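Local coordinates for protein cellulase (Clostridium cellulovorans, PDB 6UI3) that acts as a broad-specificity endoglucanase, this chain being the glycoside hydrolase family 5 domain that probably cleaves cellulose and related polysaccharides, at residues V67-N72 against A86-V91; N72-D75 against I80-A83; A247-T252 against T287-S292; F272-K277 against Q281-F286; A118-I123 against F166-E171. One frame throughout, in Å; residues are numbered along the deposited sequence.

Interaction 1: V67-N72 against A86-V91; sequences VRWDEN and ARVETV
V88 on helix 82-96 puts both its methyls into a corner formed by V67 and W69. The two valines meet tip to tip, with V67 CG1 3.9 Å from V88 CG2. The same V88 CG2 lies 3.8 Å from W69 CH2, on the outer corner of the six-membered ring. V88 crosses the tryptophan at about a right angle, and the methyl comes in obliquely. V88 CG1 also takes part, at 4.1 Å from V67 CG2.

V67 and W69 are themselves packed together. V67 CG1 sits over the centre of the indole, 3.3 Å above its plane. It is placed there by a chi1 of -178°, which turns CG1 opposite the backbone N. One methyl therefore touches the indole face and the helix.

This is the beta-alpha part of a TIM barrel. The loop that leaves strand 62-65 folds back onto the helix that follows it.

Part of the second shell is polar. W69 NE1 donates to N105 O, which would help hold the indole's rotation, and W69 N donates to N109 OD1. V67 N is bonded to N105 OD1. W69 to N72 form a type I beta turn, closed by N72 N to W69 O at 3.0 Å. On the helix, Y84 also packs on V67, and M85 on W69.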
# COMPACT_ATOMS: atom_id res chain seq x y z
N VAL A 67 1.56 -5.57 -7.02
CA VAL A 67 1.88 -6.21 -8.30
C VAL A 67 3.39 -6.39 -8.44
O VAL A 67 4.15 -5.42 -8.41
CB VAL A 67 1.36 -5.43 -9.52
CG1 VAL A 67 1.69 -6.19 -10.82
CG2 VAL A 67 -0.13 -5.16 -9.42
N ARG A 68 3.81 -7.65 -8.62
CA ARG A 68 5.17 -7.99 -9.05
C ARG A 68 5.15 -8.05 -10.57
O ARG A 68 4.29 -8.72 -11.14
CB ARG A 68 5.56 -9.36 -8.48
CG ARG A 68 6.95 -9.82 -8.87
CD ARG A 68 7.23 -11.26 -8.43
NE ARG A 68 6.96 -11.53 -7.02
CZ ARG A 68 7.84 -11.92 -6.11
NH1 ARG A 68 9.12 -12.06 -6.39
NH2 ARG A 68 7.41 -12.18 -4.89
N TRP A 69 6.09 -7.36 -11.23
CA TRP A 69 6.08 -7.26 -12.69
C TRP A 69 7.15 -8.08 -13.39
O TRP A 69 6.99 -8.39 -14.58
CB TRP A 69 6.24 -5.80 -13.11
CG TRP A 69 5.17 -4.89 -12.60
CD1 TRP A 69 5.17 -4.20 -11.42
CD2 TRP A 69 3.92 -4.57 -13.25
NE1 TRP A 69 4.00 -3.46 -11.31
CE2 TRP A 69 3.22 -3.68 -12.41
CE3 TRP A 69 3.33 -4.97 -14.45
CZ2 TRP A 69 1.97 -3.17 -12.74
CZ3 TRP A 69 2.08 -4.47 -14.78
CH2 TRP A 69 1.42 -3.57 -13.93
N ASP A 70 8.24 -8.42 -12.70
CA ASP A 70 9.44 -8.92 -13.36
C ASP A 70 9.45 -10.42 -13.63
O ASP A 70 10.47 -10.93 -14.09
CB ASP A 70 10.72 -8.42 -12.68
CG ASP A 70 10.89 -8.89 -11.25
OD1 ASP A 70 9.95 -9.47 -10.67
OD2 ASP A 70 11.99 -8.65 -10.70
N GLU A 71 8.33 -11.11 -13.44
CA GLU A 71 8.15 -12.45 -14.02
C GLU A 71 7.38 -12.38 -15.32
O GLU A 71 7.14 -13.42 -15.94
CB GLU A 71 7.47 -13.39 -13.02
CG GLU A 71 8.23 -13.53 -11.71
CD GLU A 71 7.62 -14.49 -10.70
OE1 GLU A 71 6.40 -14.59 -10.59
OE2 GLU A 71 8.40 -15.16 -10.00
N ASN A 72 7.01 -11.18 -15.77
CA ASN A 72 6.21 -10.98 -16.96
C ASN A 72 6.85 -10.03 -17.96
O ASN A 72 6.16 -9.37 -18.75
CB ASN A 72 4.80 -10.55 -16.59
CG ASN A 72 3.99 -11.69 -16.11
OD1 ASN A 72 3.42 -12.43 -16.91
ND2 ASN A 72 3.97 -11.90 -14.80
N ALA A 86 -3.04 -6.39 -18.86
CA ALA A 86 -4.50 -6.45 -18.97
C ALA A 86 -5.12 -7.06 -17.72
O ALA A 86 -6.20 -6.64 -17.30
CB ALA A 86 -4.89 -7.24 -20.22
N ARG A 87 -4.47 -8.06 -17.12
CA ARG A 87 -5.01 -8.63 -15.89
C ARG A 87 -4.99 -7.60 -14.76
O ARG A 87 -5.96 -7.47 -14.01
CB ARG A 87 -4.24 -9.89 -15.49
CG ARG A 87 -4.74 -10.55 -14.21
CD ARG A 87 -6.21 -10.98 -14.32
NE ARG A 87 -6.71 -11.43 -13.03
CZ ARG A 87 -7.99 -11.40 -12.66
NH1 ARG A 87 -8.94 -10.99 -13.49
NH2 ARG A 87 -8.30 -11.77 -11.42
N VAL A 88 -3.89 -6.88 -14.61
CA VAL A 88 -3.83 -5.82 -13.60
C VAL A 88 -4.96 -4.83 -13.82
O VAL A 88 -5.65 -4.43 -12.88
CB VAL A 88 -2.44 -5.15 -13.60
CG1 VAL A 88 -2.44 -3.97 -12.65
CG2 VAL A 88 -1.34 -6.15 -13.22
N GLU A 89 -5.16 -4.42 -15.08
CA GLU A 89 -6.23 -3.49 -15.41
C GLU A 89 -7.61 -4.05 -15.06
O GLU A 89 -8.47 -3.32 -14.56
CB GLU A 89 -6.14 -3.15 -16.90
CG GLU A 89 -7.23 -2.22 -17.39
CD GLU A 89 -7.05 -1.81 -18.84
OE1 GLU A 89 -6.42 -2.56 -19.61
OE2 GLU A 89 -7.54 -0.72 -19.21
N THR A 90 -7.84 -5.34 -15.32
CA THR A 90 -9.11 -5.96 -14.97
C THR A 90 -9.37 -5.87 -13.47
O THR A 90 -10.48 -5.55 -13.04
CB THR A 90 -9.13 -7.42 -15.46
OG1 THR A 90 -9.00 -7.44 -16.89
CG2 THR A 90 -10.40 -8.13 -15.05
N VAL A 91 -8.34 -6.15 -12.66
CA VAL A 91 -8.49 -6.08 -11.21
C VAL A 91 -8.68 -4.64 -10.74
O VAL A 91 -9.53 -4.37 -9.88
CB VAL A 91 -7.30 -6.79 -10.52
CG1 VAL A 91 -7.38 -6.62 -9.02
CG2 VAL A 91 -7.27 -8.26 -10.89

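Interaction 2: N72-D75 against I80-A83; sequences NYID and IDPA
N72 and D81 hold the tight part of this contact through their backbones. D81 N donates to N72 O over 2.9 Å, with an N-H...O angle of 165°. I80 CA approaches the same oxygen at 3.6 Å in a weaker CA-H...O contact. Y73 and I80 form a single beta bridge.

I74 packs closely next to this bond. Its CG2 lies 3.5 Å from D81 CA and also touches D81 CB, with the isoleucine lying roughly perpendicular to the aspartate. I74 CG1 takes the hindered place between backbone N and carbonyl carbon, chi1 68°. That torsion puts CG2 beside the backbone N, opposite the carbonyl carbon.

The segments flank a short hairpin-like reversal that leads into helix 82-96 of the TIM barrel. D81 is the N-cap of that helix. Its OD1 accepts from A83 N at 2.9 Å, and the N-H reaches it from above the carboxylate plane.

The inward side is looser but covered. Y73 CE1 is 4.2 Å from I80 CG1, which sits at the ring edge, and both side chains pack on V130 of helix 120-137. The Y73 hydroxyl is bonded to E126, and its ring meets that of Y78 edge to face. The exposed side is looser still. There I74 CD1 reaches P82 CD only at 4.4 Å. A water bridges the polar ends of N72 and D81. It donates to N72 OD1 and to D81 OD2, the latter at 2.7 Å.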
# COMPACT_ATOMS: atom_id res chain seq x y z
N ASN A 72 7.01 -11.18 -15.77
CA ASN A 72 6.21 -10.98 -16.96
C ASN A 72 6.85 -10.03 -17.96
O ASN A 72 6.16 -9.37 -18.75
CB ASN A 72 4.80 -10.55 -16.59
CG ASN A 72 3.99 -11.69 -16.11
OD1 ASN A 72 3.42 -12.43 -16.91
ND2 ASN A 72 3.97 -11.90 -14.80
N TYR A 73 8.17 -10.00 -18.00
CA TYR A 73 8.88 -9.28 -19.05
C TYR A 73 9.04 -10.19 -20.26
O TYR A 73 9.44 -11.35 -20.13
CB TYR A 73 10.26 -8.84 -18.56
CG TYR A 73 10.29 -7.85 -17.40
CD1 TYR A 73 9.26 -6.95 -17.15
CD2 TYR A 73 11.40 -7.81 -16.57
CE1 TYR A 73 9.35 -6.03 -16.10
CE2 TYR A 73 11.49 -6.91 -15.52
CZ TYR A 73 10.46 -6.02 -15.29
OH TYR A 73 10.50 -5.11 -14.26
N ILE A 74 8.77 -9.65 -21.45
CA ILE A 74 8.77 -10.45 -22.67
C ILE A 74 10.05 -10.31 -23.48
O ILE A 74 10.18 -10.95 -24.53
CB ILE A 74 7.54 -10.13 -23.54
CG1 ILE A 74 7.62 -8.71 -24.11
CG2 ILE A 74 6.30 -10.35 -22.72
CD1 ILE A 74 6.43 -8.34 -24.99
N ASP A 75 10.98 -9.47 -23.05
CA ASP A 75 12.24 -9.25 -23.74
C ASP A 75 13.27 -8.93 -22.68
O ASP A 75 13.04 -9.14 -21.48
CB ASP A 75 12.06 -8.17 -24.83
CG ASP A 75 11.65 -6.82 -24.26
OD1 ASP A 75 11.78 -6.59 -23.03
OD2 ASP A 75 11.18 -5.96 -25.05
N ILE A 80 6.64 -5.22 -20.49
CA ILE A 80 5.63 -6.00 -19.78
C ILE A 80 4.70 -6.68 -20.78
O ILE A 80 4.20 -6.05 -21.72
CB ILE A 80 4.86 -5.09 -18.81
CG1 ILE A 80 5.81 -4.53 -17.74
CG2 ILE A 80 3.69 -5.84 -18.19
CD1 ILE A 80 5.31 -3.28 -17.03
N ASP A 81 4.44 -7.94 -20.56
CA ASP A 81 3.48 -8.68 -21.38
C ASP A 81 2.13 -7.99 -21.38
O ASP A 81 1.54 -7.81 -20.31
CB ASP A 81 3.34 -10.08 -20.76
CG ASP A 81 2.50 -11.03 -21.59
OD1 ASP A 81 1.75 -10.58 -22.47
OD2 ASP A 81 2.59 -12.24 -21.32
N PRO A 82 1.58 -7.62 -22.54
CA PRO A 82 0.23 -7.02 -22.57
C PRO A 82 -0.83 -7.84 -21.86
O PRO A 82 -1.78 -7.27 -21.31
CB PRO A 82 -0.05 -6.86 -24.07
CG PRO A 82 1.35 -6.63 -24.66
CD PRO A 82 2.21 -7.60 -23.88
N ALA A 83 -0.71 -9.16 -21.86
CA ALA A 83 -1.71 -9.98 -21.18
C ALA A 83 -1.65 -9.80 -19.67
O ALA A 83 -2.68 -9.84 -19.00
CB ALA A 83 -1.49 -11.46 -21.52
O HOH W 1 4.24 -13.18 -19.43

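Interaction 3: A247-T252 against T287-S292; sequences AFIDKT and TKFYVS
I249 has its CG1 branch opposite the carbonyl carbon, chi1 -69°, and its CG2 opposite the backbone N. The two branches therefore reach different rings of the facing helix. F289 has CG opposite its own backbone N, chi1 -177°, and this sends the ring across to the neighbouring helix.

I249 CG2 meets F289 CE2 at 3.9 Å, at the ring edge and near its plane. I249 CB is almost as near to the same carbon. I249 and F289 point in opposite senses and pass alongside one another. I249 CD1 reaches Y290 CD2 at 4.1 Å, with the isoleucine lying across the tyrosine.

Helices 243-261 and 280-296 are successive outer helices of the TIM barrel. In these segments the axes pass 10.3 Å apart and run nearly parallel, at 13°. The contact is mostly apolar; the backbone N of D250 also lies near the F289 edge.

Y290 faces inward. Its hydroxyl is bonded to A223 O, and its ring stacks with F272 and meets F253 edge to face. D250 has its salt-bridge partner, R254, on its own helix. F241, from a loop, also covers I249.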
# COMPACT_ATOMS: atom_id res chain seq x y z
N ALA A 247 0.67 3.76 23.51
CA ALA A 247 1.58 4.90 23.56
C ALA A 247 2.53 4.90 22.37
O ALA A 247 2.84 5.96 21.81
CB ALA A 247 2.36 4.87 24.87
N PHE A 248 3.02 3.73 21.97
CA PHE A 248 3.94 3.67 20.84
C PHE A 248 3.25 4.11 19.55
O PHE A 248 3.83 4.84 18.73
CB PHE A 248 4.53 2.26 20.71
CG PHE A 248 5.61 2.17 19.67
CD1 PHE A 248 6.88 2.66 19.93
CD2 PHE A 248 5.35 1.64 18.42
CE1 PHE A 248 7.87 2.61 18.95
CE2 PHE A 248 6.33 1.59 17.45
CZ PHE A 248 7.58 2.07 17.70
N ILE A 249 2.03 3.64 19.34
CA ILE A 249 1.26 4.06 18.17
C ILE A 249 1.03 5.56 18.18
O ILE A 249 1.24 6.25 17.18
CB ILE A 249 -0.07 3.28 18.11
CG1 ILE A 249 0.17 1.81 17.81
CG2 ILE A 249 -1.00 3.89 17.07
CD1 ILE A 249 -1.02 0.91 18.14
N ASP A 250 0.59 6.09 19.32
CA ASP A 250 0.29 7.52 19.40
C ASP A 250 1.53 8.37 19.12
O ASP A 250 1.46 9.36 18.38
CB ASP A 250 -0.31 7.85 20.77
CG ASP A 250 -0.81 9.26 20.83
OD1 ASP A 250 -1.91 9.50 20.30
OD2 ASP A 250 -0.11 10.15 21.35
N LYS A 251 2.67 7.99 19.71
CA LYS A 251 3.91 8.74 19.48
C LYS A 251 4.29 8.73 18.01
O LYS A 251 4.67 9.76 17.44
CB LYS A 251 5.02 8.14 20.34
CG LYS A 251 6.41 8.80 20.19
CD LYS A 251 7.42 8.22 21.17
CE LYS A 251 7.89 6.85 20.73
NZ LYS A 251 8.68 6.19 21.82
N THR A 252 4.18 7.56 17.38
CA THR A 252 4.55 7.44 15.97
C THR A 252 3.67 8.34 15.12
O THR A 252 4.17 9.04 14.23
CB THR A 252 4.43 5.98 15.52
OG1 THR A 252 5.33 5.15 16.26
CG2 THR A 252 4.76 5.82 14.04
N THR A 287 -7.38 -2.32 16.74
CA THR A 287 -7.80 -1.79 15.45
C THR A 287 -8.58 -0.50 15.63
O THR A 287 -8.35 0.48 14.90
CB THR A 287 -8.60 -2.85 14.70
OG1 THR A 287 -7.77 -4.00 14.47
CG2 THR A 287 -9.09 -2.34 13.37
N LYS A 288 -9.46 -0.46 16.62
CA LYS A 288 -10.19 0.76 16.92
C LYS A 288 -9.23 1.89 17.29
O LYS A 288 -9.31 3.00 16.76
CB LYS A 288 -11.17 0.48 18.07
CG LYS A 288 -11.84 1.71 18.66
CD LYS A 288 -12.81 2.33 17.70
CE LYS A 288 -13.37 3.65 18.23
NZ LYS A 288 -14.10 3.52 19.52
N PHE A 289 -8.30 1.61 18.21
CA PHE A 289 -7.35 2.62 18.63
C PHE A 289 -6.50 3.10 17.46
O PHE A 289 -6.28 4.31 17.29
CB PHE A 289 -6.43 2.07 19.73
CG PHE A 289 -5.49 3.09 20.27
CD1 PHE A 289 -5.86 3.90 21.32
CD2 PHE A 289 -4.26 3.29 19.69
CE1 PHE A 289 -5.00 4.88 21.79
CE2 PHE A 289 -3.39 4.25 20.17
CZ PHE A 289 -3.76 5.04 21.21
N TYR A 290 -5.99 2.16 16.68
CA TYR A 290 -5.09 2.48 15.57
C TYR A 290 -5.78 3.38 14.56
O TYR A 290 -5.27 4.44 14.19
CB TYR A 290 -4.64 1.17 14.92
CG TYR A 290 -3.50 1.28 13.95
CD1 TYR A 290 -3.67 1.89 12.71
CD2 TYR A 290 -2.26 0.76 14.26
CE1 TYR A 290 -2.62 1.99 11.81
CE2 TYR A 290 -1.20 0.86 13.37
CZ TYR A 290 -1.39 1.47 12.14
OH TYR A 290 -0.36 1.59 11.21
N VAL A 291 -6.96 2.97 14.09
CA VAL A 291 -7.65 3.75 13.07
C VAL A 291 -8.09 5.09 13.64
O VAL A 291 -8.03 6.11 12.95
CB VAL A 291 -8.79 2.95 12.42
CG1 VAL A 291 -9.55 3.81 11.42
CG2 VAL A 291 -8.23 1.72 11.73
N SER A 292 -8.55 5.13 14.89
CA SER A 292 -8.92 6.41 15.48
C SER A 292 -7.74 7.37 15.50
O SER A 292 -7.88 8.56 15.17
CB SER A 292 -9.45 6.21 16.90
OG SER A 292 -9.68 7.47 17.51

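Interaction 4: F272-K277 against Q281-F286; sequences FAITDK and QDRINF
The R283 guanidinium has D276 over one face and I274 O at its edge. D276 CB sits over the centre of that face, 3.5 Å above the plane, and the carboxylate is stacked with the guanidinium at 2° between planes. D276 OD2 lies 3.6 Å from R283 NH2. This long salt bridge acts through charge alone. In its own plane, R283 NH1 donates to I274 O at 3.0 Å. A water joins D276 OD1 to R283 NH2. R283 has two conformers, and these contacts hold for the one described.

The F286 ring carries I274 CB over one face, a CH-pi contact 3.9 Å from the centroid. I274 CG2 presses closer, 3.4 Å from F286 CD1. F286 CE1 lies at the edge of the F272 ring, 4.3 Å from F272 CD2.

Segment 272-277 opens the beta-alpha loop of the TIM barrel after strand 267-272; 281-286 lies on the following helix. A273 O is buried near F286 without a polar partner.

Bends at chi2 and chi3 (-69°) bring the guanidinium back to I274 O and D276. R283 CB passes slantwise over I274, 3.9 Å from I274 CG2. R283 also makes a cation-pi contact with Y328. D276 OD1 accepts from D278 N.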
# COMPACT_ATOMS: atom_id res chain seq x y z
N PHE A 272 -1.30 -1.96 7.33
CA PHE A 272 -1.25 -2.26 8.75
C PHE A 272 -2.12 -3.49 8.96
O PHE A 272 -2.90 -3.88 8.09
CB PHE A 272 -1.75 -1.10 9.63
CG PHE A 272 -3.25 -1.10 9.86
CD1 PHE A 272 -4.12 -0.89 8.81
CD2 PHE A 272 -3.79 -1.29 11.13
CE1 PHE A 272 -5.49 -0.92 9.02
CE2 PHE A 272 -5.15 -1.29 11.33
CZ PHE A 272 -5.99 -1.10 10.28
N ALA A 273 -1.96 -4.11 10.13
CA ALA A 273 -2.81 -5.22 10.57
C ALA A 273 -2.34 -5.63 11.96
O ALA A 273 -1.30 -5.17 12.44
CB ALA A 273 -2.76 -6.42 9.63
N ILE A 274 -3.11 -6.51 12.60
CA ILE A 274 -2.68 -7.21 13.81
C ILE A 274 -2.97 -8.70 13.60
O ILE A 274 -4.11 -9.09 13.34
CB ILE A 274 -3.32 -6.67 15.10
CG1 ILE A 274 -2.94 -7.55 16.30
CG2 ILE A 274 -4.84 -6.47 14.97
CD1 ILE A 274 -3.17 -6.93 17.65
N THR A 275 -1.92 -9.51 13.67
CA THR A 275 -2.04 -10.94 13.39
C THR A 275 -2.85 -11.66 14.45
O THR A 275 -2.84 -11.32 15.64
CB THR A 275 -0.62 -11.52 13.21
OG1 THR A 275 -0.72 -12.82 12.61
CG2 THR A 275 0.15 -11.62 14.52
N ASP A 276 -3.58 -12.69 14.01
CA ASP A 276 -4.44 -13.46 14.90
C ASP A 276 -3.59 -14.33 15.82
O ASP A 276 -2.91 -15.26 15.35
CB ASP A 276 -5.41 -14.32 14.09
CG ASP A 276 -6.54 -14.89 14.91
OD1 ASP A 276 -6.61 -14.63 16.13
OD2 ASP A 276 -7.37 -15.63 14.32
N LYS A 277 -3.67 -14.08 17.11
CA LYS A 277 -3.07 -14.92 18.14
C LYS A 277 -4.17 -15.45 19.06
O LYS A 277 -3.97 -15.60 20.26
CB LYS A 277 -1.99 -14.16 18.91
CG LYS A 277 -0.86 -13.65 18.02
CD LYS A 277 0.22 -12.94 18.80
CE LYS A 277 1.23 -12.29 17.91
NZ LYS A 277 2.37 -11.72 18.69
N GLN A 281 -10.48 -9.93 21.21
CA GLN A 281 -10.79 -8.65 21.86
C GLN A 281 -9.61 -7.70 21.80
O GLN A 281 -9.78 -6.49 21.61
CB GLN A 281 -11.27 -8.87 23.29
CG GLN A 281 -12.59 -9.65 23.38
CD GLN A 281 -13.71 -9.03 22.58
OE1 GLN A 281 -13.95 -7.83 22.66
NE2 GLN A 281 -14.41 -9.85 21.79
N ASP A 282 -8.39 -8.22 21.98
CA ASP A 282 -7.21 -7.38 21.81
C ASP A 282 -7.10 -6.84 20.39
O ASP A 282 -6.69 -5.69 20.20
CB ASP A 282 -5.96 -8.18 22.18
CG ASP A 282 -5.91 -8.50 23.64
OD1 ASP A 282 -5.71 -7.55 24.44
OD2 ASP A 282 -6.09 -9.69 23.99
N ARG A 283 -7.43 -7.65 19.39
CA ARG A 283 -7.36 -7.19 18.01
C ARG A 283 -8.41 -6.11 17.74
O ARG A 283 -8.14 -5.16 16.99
CB ARG A 283 -7.52 -8.37 17.05
CG ARG A 283 -6.40 -9.40 17.18
CD ARG A 283 -6.08 -10.07 15.85
NE ARG A 283 -7.14 -10.93 15.36
CZ ARG A 283 -7.27 -11.33 14.10
NH1 ARG A 283 -6.43 -10.91 13.17
NH2 ARG A 283 -8.27 -12.14 13.77
N ILE A 284 -9.60 -6.24 18.33
CA ILE A 284 -10.64 -5.21 18.20
C ILE A 284 -10.15 -3.90 18.80
O ILE A 284 -10.22 -2.83 18.17
CB ILE A 284 -11.94 -5.67 18.87
CG1 ILE A 284 -12.55 -6.86 18.12
CG2 ILE A 284 -12.94 -4.52 18.95
CD1 ILE A 284 -13.66 -7.57 18.89
N ASN A 285 -9.64 -3.97 20.03
CA ASN A 285 -9.19 -2.76 20.72
C ASN A 285 -8.02 -2.12 19.98
O ASN A 285 -7.98 -0.89 19.81
CB ASN A 285 -8.75 -3.09 22.15
CG ASN A 285 -9.87 -3.61 23.01
OD1 ASN A 285 -11.06 -3.43 22.71
ND2 ASN A 285 -9.50 -4.24 24.12
N PHE A 286 -7.08 -2.93 19.52
CA PHE A 286 -5.97 -2.43 18.71
C PHE A 286 -6.47 -1.69 17.48
O PHE A 286 -6.01 -0.58 17.18
CB PHE A 286 -5.09 -3.61 18.30
CG PHE A 286 -4.00 -3.27 17.31
CD1 PHE A 286 -4.24 -3.23 15.94
CD2 PHE A 286 -2.70 -3.04 17.73
CE1 PHE A 286 -3.21 -2.93 15.04
CE2 PHE A 286 -1.68 -2.75 16.81
CZ PHE A 286 -1.94 -2.70 15.49
O HOH W 2 -8.86 -13.06 16.45

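Interaction 5: A118-I123 against F166-E171; sequences AHKAAI and FNVLNE
K120 passes slantwise over V168 and ends on E171. Its CB is 4.1 Å from V168 CG1, and its CG is 4.0 Å from the same methyl. K120 CD lies between V168 CG2 and E171 OE1, 3.4 Å from the latter, and CE lies beside that oxygen too. The chain is extended as far as CD and bends at chi3, 74°. This bend brings NZ round to the carboxylate, the lysine lying across the glutamate.

K120 NZ makes a salt bridge with E171. It donates to OE2 at 3.1 Å, on the syn side and 26° out of the carboxylate plane. A weak bond reaches OE1 at 3.2 Å. NZ has a second acidic partner, E117. Two carboxylates near one ammonium would be expected to favour its charged form.

E171 may be steadied from its own helix. In the conformer described, N167 ND2 donates to E171 OE2 at 2.9 Å, on that oxygen's anti lone pair and at a bent 132° angle. OE2 then accepts from two donors.

Next to the charged pair, on the buried side, I123 CD1 touches V168 CG1 at 3.9 Å. I123 is also covered by F111 and F115.

Helices 120-137 and 163-182 lie on the outside of the TIM barrel. They follow strands 101-105 and 145-148, and the contact joins them near their N-terminal ends.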
# COMPACT_ATOMS: atom_id res chain seq x y z
N ALA A 118 25.55 0.78 -5.42
CA ALA A 118 26.01 -0.20 -6.40
C ALA A 118 24.97 -0.47 -7.49
O ALA A 118 25.34 -0.79 -8.62
CB ALA A 118 26.40 -1.50 -5.70
N HIS A 119 23.68 -0.35 -7.18
CA HIS A 119 22.63 -0.65 -8.14
C HIS A 119 21.80 0.57 -8.53
O HIS A 119 20.83 0.42 -9.29
CB HIS A 119 21.70 -1.76 -7.63
CG HIS A 119 22.42 -3.03 -7.32
ND1 HIS A 119 23.02 -3.26 -6.10
CD2 HIS A 119 22.66 -4.13 -8.07
CE1 HIS A 119 23.61 -4.45 -6.12
NE2 HIS A 119 23.39 -5.00 -7.30
N LYS A 120 22.16 1.77 -8.07
CA LYS A 120 21.29 2.93 -8.23
C LYS A 120 20.92 3.18 -9.68
O LYS A 120 19.74 3.38 -10.00
CB LYS A 120 21.94 4.17 -7.62
CG LYS A 120 21.12 5.45 -7.85
CD LYS A 120 21.66 6.65 -7.11
CE LYS A 120 22.92 7.17 -7.76
NZ LYS A 120 23.48 8.33 -7.01
N ALA A 121 21.90 3.26 -10.57
CA ALA A 121 21.59 3.56 -11.97
C ALA A 121 20.66 2.51 -12.55
O ALA A 121 19.69 2.83 -13.26
CB ALA A 121 22.87 3.68 -12.80
N ALA A 122 20.91 1.23 -12.24
CA ALA A 122 20.10 0.16 -12.81
C ALA A 122 18.67 0.18 -12.28
O ALA A 122 17.73 -0.09 -13.04
CB ALA A 122 20.74 -1.19 -12.53
N ILE A 123 18.47 0.45 -10.98
CA ILE A 123 17.11 0.43 -10.45
C ILE A 123 16.32 1.65 -10.94
O ILE A 123 15.11 1.56 -11.18
CB ILE A 123 17.05 0.29 -8.91
CG1 ILE A 123 17.44 1.58 -8.19
CG2 ILE A 123 17.87 -0.91 -8.47
CD1 ILE A 123 17.43 1.47 -6.67
N PHE A 166 19.04 5.56 2.05
CA PHE A 166 17.97 6.55 2.09
C PHE A 166 18.11 7.51 0.92
O PHE A 166 17.11 7.89 0.30
CB PHE A 166 17.97 7.36 3.39
CG PHE A 166 17.85 6.55 4.67
CD1 PHE A 166 17.34 5.26 4.70
CD2 PHE A 166 18.25 7.13 5.88
CE1 PHE A 166 17.24 4.57 5.90
CE2 PHE A 166 18.14 6.44 7.06
CZ PHE A 166 17.65 5.16 7.08
N ASN A 167 19.34 7.92 0.61
CA ASN A 167 19.55 8.88 -0.47
C ASN A 167 19.27 8.25 -1.83
O ASN A 167 18.73 8.92 -2.72
CB ASN A 167 20.98 9.43 -0.45
CG ASN A 167 21.28 10.29 -1.67
OD1 ASN A 167 20.72 11.38 -1.83
ND2 ASN A 167 22.14 9.79 -2.56
N VAL A 168 19.63 6.98 -2.02
CA VAL A 168 19.29 6.30 -3.27
C VAL A 168 17.79 6.30 -3.49
O VAL A 168 17.30 6.59 -4.59
CB VAL A 168 19.87 4.87 -3.30
CG1 VAL A 168 19.33 4.09 -4.49
CG2 VAL A 168 21.37 4.91 -3.38
N LEU A 169 17.02 5.98 -2.44
CA LEU A 169 15.56 6.01 -2.56
C LEU A 169 15.06 7.42 -2.88
O LEU A 169 14.15 7.58 -3.70
CB LEU A 169 14.92 5.49 -1.28
CG LEU A 169 13.40 5.63 -1.19
CD1 LEU A 169 12.71 4.93 -2.34
CD2 LEU A 169 12.91 5.09 0.15
N ASN A 170 15.64 8.44 -2.25
CA ASN A 170 15.22 9.81 -2.55
C ASN A 170 15.43 10.12 -4.03
O ASN A 170 14.58 10.76 -4.66
CB ASN A 170 15.96 10.81 -1.67
CG ASN A 170 15.53 10.74 -0.22
OD1 ASN A 170 14.42 10.32 0.11
ND2 ASN A 170 16.42 11.16 0.66
N GLU A 171 16.54 9.67 -4.61
CA GLU A 171 16.79 9.90 -6.03
C GLU A 171 15.82 9.11 -6.90
O GLU A 171 15.35 9.61 -7.93
CB GLU A 171 18.24 9.56 -6.38
CG GLU A 171 19.27 10.46 -5.71
CD GLU A 171 20.67 10.19 -6.22
OE1 GLU A 171 20.83 9.98 -7.44
OE2 GLU A 171 21.62 10.19 -5.40

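The five contacts belong to one TIM barrel. Interactions 1 and 2 share N72 and helix 82-96. They join through W69 CE3 and I80 CD1, 3.7 Å apart. Interactions 3 and 4 both use helix 280-296, and their centres are 12 Å apart. I249 CD1 packs on F286 CE2 at 3.9 Å, so interaction 3 continues into interaction 4. The two pairs lie on opposite sides of the chain centre, with interactions 1 and 4 about 31 Å apart between centres. Interaction 5 stands separate, with nearest atoms about 9 Å from interaction 2. In TIM-barrel hydrolases the active site lies at the C-terminal ends of the strands; interactions 1, 2 and 4 use loops leaving those ends.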